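Local coordinates for chemotaxis transducer (Pseudomonas aeruginosa, PDB 6GCV), which senses nitrate as a chemoreceptor, binding it directly through its PilJ-type ligand-binding domain to direct chemotaxis, at residues 120-123 against 124-128; 14-18 against 19-23. One frame throughout, in Å; residues are numbered along the deposited sequence. Where two conformers were deposited one is given.

Contact 1: residues 120-123 against 124-128; sequences TELL and GELNN
Four backbone hydrogen bonds, each from residue i+4 back to residue i, join residues 120-123 to 124-128 as successive turns of one α-helix. Leu126 N donates to Leu122 O at 2.9 Å, and Asn127 N to Leu123 O at 2.8 Å. Gly124 and Glu125 bond to Thr120 and Glu121 in the same way.

The apolar contact is Leu122 with Leu126. The two side chains meet at a slant, with Leu122 CG 3.8 Å from Leu126 CD1. With chi1 at -69°, Leu126 CG leans back toward Leu122 O and brings CD1 to the Leu122 branch. Helix 80-103 covers both leucines through Tyr96 and Val89.

On the polar side, Glu121 and Glu125 share a water that donates to Glu121 OE2 at 3.1 Å and to Glu125 OE2 at 2.9 Å. A second water donates to Glu121 O at 2.8 Å and weakly to Glu125 OE2. Glu125 OE1 accepts from Gln85 and, weakly, from Asn128 ND2.

Glu121 OE2 and Glu125 OE2 are 5.6 Å apart. The shared water, and weakly Lys88 near Glu125 OE2, probably ease their repulsion. Leu122 and Leu126 are buried in the bundle, whereas Glu125 lies at its edge, held by Gln85 and by water.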
loop_
_atom_site.group_PDB
_atom_site.type_symbol
_atom_site.label_atom_id
_atom_site.label_comp_id
_atom_site.label_asym_id
_atom_site.label_seq_id
_atom_site.Cartn_x
_atom_site.Cartn_y
_atom_site.Cartn_z
ATOM N N THR A 120 -7.799 8.446 -0.487
ATOM C CA THR A 120 -6.679 9.144 -1.106
ATOM C C THR A 120 -6.060 10.159 -0.148
ATOM O O THR A 120 -4.831 10.314 -0.090
ATOM C CB THR A 120 -7.149 9.773 -2.419
ATOM O OG1 THR A 120 -7.477 8.694 -3.307
ATOM C CG2 THR A 120 -6.089 10.733 -3.027
ATOM N N GLU A 121 -6.900 10.857 0.615
ATOM C CA GLU A 121 -6.421 11.802 1.593
ATOM C C GLU A 121 -5.588 11.125 2.657
ATOM O O GLU A 121 -4.491 11.588 3.008
ATOM C CB GLU A 121 -7.596 12.579 2.217
ATOM C CG GLU A 121 -7.187 13.545 3.315
ATOM C CD GLU A 121 -8.348 14.289 3.929
ATOM O OE1 GLU A 121 -9.432 14.375 3.304
ATOM O OE2 GLU A 121 -8.154 14.848 5.026
ATOM N N LEU A 122 -6.108 10.028 3.203
ATOM C CA LEU A 122 -5.357 9.294 4.223
ATOM C C LEU A 122 -4.024 8.810 3.674
ATOM O O LEU A 122 -2.980 8.933 4.308
ATOM C CB LEU A 122 -6.166 8.138 4.800
ATOM C CG LEU A 122 -5.424 7.247 5.792
ATOM C CD1 LEU A 122 -4.987 8.032 6.991
ATOM C CD2 LEU A 122 -6.285 6.078 6.240
ATOM N N LEU A 123 -4.070 8.230 2.473
ATOM C CA LEU A 123 -2.847 7.757 1.818
ATOM C C LEU A 123 -1.806 8.876 1.730
ATOM O O LEU A 123 -0.624 8.666 2.064
ATOM C CB LEU A 123 -3.202 7.201 0.430
ATOM C CG LEU A 123 -2.025 6.800 -0.431
ATOM C CD1 LEU A 123 -1.173 5.738 0.214
ATOM C CD2 LEU A 123 -2.518 6.355 -1.788
ATOM N N GLY A 124 -2.260 10.058 1.329
ATOM C CA GLY A 124 -1.350 11.206 1.215
ATOM C C GLY A 124 -0.716 11.572 2.538
ATOM O O GLY A 124 0.467 11.898 2.601
ATOM N N GLU A 125 -1.520 11.565 3.596
ATOM C CA GLU A 125 -0.993 11.909 4.924
ATOM C C GLU A 125 -0.078 10.848 5.485
ATOM O O GLU A 125 0.881 11.174 6.186
ATOM C CB GLU A 125 -2.101 12.261 5.895
ATOM C CG GLU A 125 -2.920 13.463 5.413
ATOM C CD GLU A 125 -2.131 14.756 5.284
ATOM O OE1 GLU A 125 -1.056 14.928 5.889
ATOM O OE2 GLU A 125 -2.617 15.657 4.567
ATOM N N LEU A 126 -0.334 9.587 5.142
ATOM C CA LEU A 126 0.588 8.533 5.517
ATOM C C LEU A 126 1.898 8.660 4.770
ATOM O O LEU A 126 2.962 8.418 5.312
ATOM C CB LEU A 126 -0.040 7.158 5.272
ATOM C CG LEU A 126 -1.186 6.802 6.200
ATOM C CD1 LEU A 126 -1.986 5.623 5.666
ATOM C CD2 LEU A 126 -0.687 6.561 7.617
ATOM N N ASN A 127 1.820 9.001 3.489
ATOM C CA ASN A 127 3.039 9.241 2.739
ATOM C C ASN A 127 3.808 10.417 3.338
ATOM O O ASN A 127 5.042 10.385 3.423
ATOM C CB ASN A 127 2.708 9.502 1.290
ATOM C CG ASN A 127 3.915 9.422 0.432
ATOM O OD1 ASN A 127 4.678 8.451 0.492
ATOM N ND2 ASN A 127 4.093 10.422 -0.380
ATOM N N ASN A 128 3.092 11.475 3.744
ATOM C CA ASN A 128 3.762 12.601 4.382
ATOM C C ASN A 128 4.458 12.177 5.690
ATOM O O ASN A 128 5.540 12.647 6.014
ATOM C CB ASN A 128 2.796 13.750 4.656
ATOM C CG ASN A 128 2.289 14.412 3.385
ATOM O OD1 ASN A 128 2.897 14.279 2.314
ATOM N ND2 ASN A 128 1.163 15.136 3.488
HETATM O O HOH W 1 -3.494 13.913 1.825
HETATM O O HOH W 2 -5.423 16.207 5.007
#

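Contact 2: residues 14-18 against 19-23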
loop_
_atom_site.group_PDB
_atom_site.type_symbol
_atom_site.label_atom_id
_atom_site.label_comp_id
_atom_site.label_asym_id
_atom_site.label_seq_id
_atom_site.Cartn_x
_atom_site.Cartn_y
_atom_site.Cartn_z
ATOM N N MET A 14 21.274 5.742 8.946
ATOM C CA MET A 14 19.933 5.860 9.595
ATOM C C MET A 14 20.026 5.752 11.117
ATOM O O MET A 14 20.698 4.866 11.646
ATOM C CB MET A 14 18.970 4.797 9.062
ATOM C CG MET A 14 18.519 5.018 7.627
ATOM S SD MET A 14 17.345 3.771 7.055
ATOM C CE MET A 14 15.888 4.172 8.014
ATOM N N SER A 15 19.346 6.661 11.811
ATOM C CA SER A 15 19.300 6.658 13.289
ATOM C C SER A 15 18.168 5.764 13.830
ATOM O O SER A 15 18.235 5.271 14.953
ATOM C CB SER A 15 19.184 8.087 13.825
ATOM O OG SER A 15 18.175 8.804 13.152
ATOM N N ILE A 16 17.149 5.537 13.017
ATOM C CA ILE A 16 16.088 4.590 13.373
ATOM C C ILE A 16 16.312 3.283 12.620
ATOM O O ILE A 16 16.997 3.259 11.595
ATOM C CB ILE A 16 14.695 5.167 13.061
ATOM C CG1 ILE A 16 14.500 5.343 11.545
ATOM C CG2 ILE A 16 14.521 6.483 13.801
ATOM C CD1 ILE A 16 13.145 5.844 11.133
ATOM N N SER A 17 15.693 2.204 13.092
ATOM C CA SER A 17 15.818 0.927 12.426
ATOM C C SER A 17 15.116 0.955 11.078
ATOM O O SER A 17 14.092 1.636 10.937
ATOM C CB SER A 17 15.186 -0.173 13.269
ATOM O OG SER A 17 13.797 0.035 13.353
ATOM N N PRO A 18 15.625 0.179 10.112
ATOM C CA PRO A 18 14.908 0.057 8.846
ATOM C C PRO A 18 13.484 -0.426 9.047
ATOM O O PRO A 18 12.600 -0.023 8.289
ATOM C CB PRO A 18 15.727 -0.983 8.075
ATOM C CG PRO A 18 17.097 -0.865 8.634
ATOM C CD PRO A 18 16.934 -0.498 10.090
ATOM N N GLU A 19 13.263 -1.300 10.036
ATOM C CA GLU A 19 11.927 -1.814 10.281
ATOM C C GLU A 19 10.951 -0.686 10.659
ATOM O O GLU A 19 9.767 -0.759 10.340
ATOM C CB GLU A 19 11.964 -2.911 11.332
ATOM C CG GLU A 19 10.605 -3.392 11.816
ATOM C CD GLU A 19 9.737 -4.093 10.815
ATOM O OE1 GLU A 19 9.997 -4.104 9.609
ATOM O OE2 GLU A 19 8.711 -4.641 11.290
ATOM N N THR A 20 11.440 0.367 11.327
ATOM C CA THR A 20 10.560 1.497 11.661
ATOM C C THR A 20 9.977 2.124 10.379
ATOM O O THR A 20 8.777 2.391 10.273
ATOM C CB THR A 20 11.302 2.561 12.489
ATOM O OG1 THR A 20 11.859 1.944 13.656
ATOM C CG2 THR A 20 10.415 3.692 12.890
ATOM N N ILE A 21 10.852 2.347 9.401
ATOM C CA ILE A 21 10.445 2.926 8.126
ATOM C C ILE A 21 9.569 1.935 7.327
ATOM O O ILE A 21 8.610 2.328 6.670
ATOM C CB ILE A 21 11.662 3.424 7.311
ATOM C CG1 ILE A 21 12.430 4.512 8.067
ATOM C CG2 ILE A 21 11.241 3.922 5.934
ATOM C CD1 ILE A 21 11.629 5.751 8.373
ATOM N N ASN A 22 9.900 0.651 7.402
ATOM C CA ASN A 22 9.087 -0.380 6.763
ATOM C C ASN A 22 7.652 -0.385 7.275
ATOM O O ASN A 22 6.696 -0.419 6.492
ATOM C CB ASN A 22 9.702 -1.762 6.934
ATOM C CG ASN A 22 8.932 -2.830 6.211
ATOM O OD1 ASN A 22 8.606 -2.659 5.037
ATOM N ND2 ASN A 22 8.587 -3.904 6.900
ATOM N N VAL A 23 7.504 -0.330 8.601
ATOM C CA VAL A 23 6.194 -0.361 9.219
ATOM C C VAL A 23 5.388 0.885 8.841
ATOM O O VAL A 23 4.199 0.789 8.512
ATOM C CB VAL A 23 6.337 -0.559 10.735
ATOM C CG1 VAL A 23 5.083 -0.213 11.493
ATOM C CG2 VAL A 23 6.765 -1.984 11.032
#
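Ser17 OG takes two bonds from Thr20. Thr20 OG1 donates to Ser17 OG at 2.7 Å, and Thr20 N donates to the same atom at 3.1 Å. The second is the capping bond that makes Ser17 the N-cap of helix 18-42. Ser17 OG reaches Thr20 because it sits between its own backbone N and carbonyl carbon (chi1 66°). Thr20 N also donates to Ser17 O, which it meets from well above the carbonyl plane. Ser17 OG also bonds Asn73 O, and Thr20 OG1 bonds Ser75 N.

The first regular i+4 bond follows: Asn22 N donates to Pro18 O at 2.9 Å, in the carbonyl plane. Asn22 ND2 donates to the syn side of Glu19 OE1 at 3.1 Å. Glu19 OE1 lies almost in the amide plane of Asn22, while ND2 sits somewhat out of the carboxylate plane. The other end of that amide, Asn22 OD1, accepts from Arg28 of the second subunit.

The packing centres on Ile21. Ile16 crosses it at about a right angle, with Ile16 CG1 4.1 Å from Ile21 CG1. Met14 bends at chi3 and brings CE toward Ile21 CG1, although Met14 is poorly ordered. Met133 of helix 112-137 touches both Thr20 and Ile21.

The arrangement is a serine N-cap with proline at N1, joined to a hydrophobic staple between Ile16 (N') and Ile21 (N4).

In the fold
Contact 2 comes first along the chain. It spans the start of helix 18-42, while contact 1 lies within the last helix, 112-137. Their centres are about 19 Å apart, and their nearest atoms about 8 Å, so they do not touch. Helix 18-42 nevertheless links them: contact 2 opens it, and its later residues Gln27, Arg28, Ser31 and Gln32 pack on the leucines of contact 1. In return, the C-terminal end of helix 112-137 packs against contact 2. Both contacts also reach the second subunit, so these two helices serve the four-helix bundle and the dimer interface together. This is consistent with a dimeric PilJ-type sensor domain.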